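PDB 6RBN: Afp1 from Serratia entomophila, which probably forms the inner tube of the anti-feeding prophage, a contractile injection system, by stacking as many copies inside the sheath. Local coordinates for residues A[2-5]-A[6-9]. Sequence-based numbering, arbitrary orientation.
Sequences AITA and DDIA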
ATOM      1  N   ALA A   2      19.659 -16.660  30.658  1.00 89.61           N
ATOM      2  CA  ALA A   2      19.925 -17.449  31.849  1.00 89.61           C
ATOM      3  C   ALA A   2      19.868 -16.571  33.089  1.00 89.61           C
ATOM      4  O   ALA A   2      20.889 -16.286  33.704  1.00 89.61           O
ATOM      5  CB  ALA A   2      21.273 -18.133  31.745  1.00 89.61           C
ATOM      6  N   ILE A   3      18.663 -16.140  33.443  1.00 89.43           N
ATOM      7  CA  ILE A   3      18.451 -15.250  34.576  1.00 89.43           C
ATOM      8  C   ILE A   3      17.737 -15.969  35.719  1.00 89.43           C
ATOM      9  O   ILE A   3      17.892 -15.592  36.880  1.00 89.43           O
ATOM     10  CB  ILE A   3      17.704 -13.978  34.107  1.00 89.43           C
ATOM     11  CG1 ILE A   3      18.521 -13.286  33.019  1.00 89.43           C
ATOM     12  CG2 ILE A   3      17.518 -12.940  35.203  1.00 89.43           C
ATOM     13  CD1 ILE A   3      19.894 -12.844  33.471  1.00 89.43           C
ATOM     14  N   THR A   4      17.014 -17.063  35.408  1.00 89.96           N
ATOM     15  CA  THR A   4      16.417 -18.031  36.346  1.00 89.96           C
ATOM     16  C   THR A   4      15.557 -17.364  37.424  1.00 89.96           C
ATOM     17  O   THR A   4      16.009 -17.125  38.547  1.00 89.96           O
ATOM     18  CB  THR A   4      17.427 -19.076  36.931  1.00 89.96           C
ATOM     19  OG1 THR A   4      16.720 -19.988  37.784  1.00 89.96           O
ATOM     20  CG2 THR A   4      18.701 -18.570  37.674  1.00 89.96           C
ATOM     21  N   ALA A   5      14.298 -17.078  37.055  1.00 86.22           N
ATOM     22  CA  ALA A   5      13.458 -15.985  37.572  1.00 86.22           C
ATOM     23  C   ALA A   5      13.368 -15.867  39.099  1.00 86.22           C
ATOM     24  O   ALA A   5      12.799 -14.892  39.601  1.00 86.22           O
ATOM     25  CB  ALA A   5      12.050 -16.138  37.007  1.00 86.22           C
ATOM     26  N   ASP A   6      13.860 -16.851  39.857  1.00 88.48           N
ATOM     27  CA  ASP A   6      14.085 -16.639  41.286  1.00 88.48           C
ATOM     28  C   ASP A   6      15.079 -15.509  41.546  1.00 88.48           C
ATOM     29  O   ASP A   6      15.025 -14.859  42.595  1.00 88.48           O
ATOM     30  CB  ASP A   6      14.567 -17.930  41.943  1.00 88.48           C
ATOM     31  CG  ASP A   6      13.465 -18.951  42.088  1.00 88.48           C
ATOM     32  OD1 ASP A   6      12.293 -18.540  42.224  1.00 88.48           O
ATOM     33  OD2 ASP A   6      13.768 -20.161  42.072  1.00 88.48           O
ATOM     34  N   ASP A   7      16.002 -15.264  40.611  1.00 85.70           N
ATOM     35  CA  ASP A   7      16.877 -14.103  40.705  1.00 85.70           C
ATOM     36  C   ASP A   7      16.201 -12.813  40.258  1.00 85.70           C
ATOM     37  O   ASP A   7      16.703 -11.733  40.575  1.00 85.70           O
ATOM     38  CB  ASP A   7      18.135 -14.315  39.867  1.00 85.70           C
ATOM     39  CG  ASP A   7      19.028 -15.398  40.421  1.00 85.70           C
ATOM     40  OD1 ASP A   7      19.022 -15.608  41.652  1.00 85.70           O
ATOM     41  OD2 ASP A   7      19.740 -16.041  39.623  1.00 85.70           O
ATOM     42  N   ILE A   8      15.099 -12.902  39.514  1.00 80.45           N
ATOM     43  CA  ILE A   8      14.348 -11.702  39.157  1.00 80.45           C
ATOM     44  C   ILE A   8      13.633 -11.144  40.382  1.00 80.45           C
ATOM     45  O   ILE A   8      13.557  -9.924  40.575  1.00 80.45           O
ATOM     46  CB  ILE A   8      13.382 -12.016  37.999  1.00 80.45           C
ATOM     47  CG1 ILE A   8      14.167 -12.322  36.728  1.00 80.45           C
ATOM     48  CG2 ILE A   8      12.431 -10.883  37.727  1.00 80.45           C
ATOM     49  CD1 ILE A   8      13.317 -12.796  35.588  1.00 80.45           C
ATOM     50  N   ALA A   9      13.174 -12.024  41.272  1.00 80.82           N
ATOM     51  CA  ALA A   9      12.529 -11.601  42.510  1.00 80.82           C
ATOM     52  C   ALA A   9      13.495 -10.965  43.503  1.00 80.82           C
ATOM     53  O   ALA A   9      13.041 -10.396  44.500  1.00 80.82           O
ATOM     54  CB  ALA A   9      11.834 -12.793  43.164  1.00 80.82           C
TER
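I3 and I8 meet through aliphatic branches, the CG2 methyl of I3 lying 3.7 Å from CG1 of I8 with the two side chains crossing at about a right angle. Farther along the same I8 chain, CD1 rests 3.8 Å from CB of A5; with CD1 anti to CA (chi2 173°), the ethyl branch passes from CG1 beside I3 to CD1 beside A5. On the backbone, D7 N donates to T4 O over 2.8 Å with an N-H...O angle of 170°. This bond closes a type I beta turn from T4 to D7, which leads the N-terminal segment into the short helix 8-11. A5 O accepts two weak bonds, the i+3 one from I8 N and the i+4 one from A9 N. The D7 side chain, its CG beside the backbone N (chi1 -68°), crosses that of T4 obliquely and brings OD2 near the T4 CG2 methyl; no hydrogen bond joins OD2 to I3 O. The centre of this terminal segment lies about 30 Å from the centre of the chain, against another copy of Afp1: V89 of that neighbouring subunit packs on A5 and I8, and its N114 packs on I3 and accepts a hydrogen bond from A2 N.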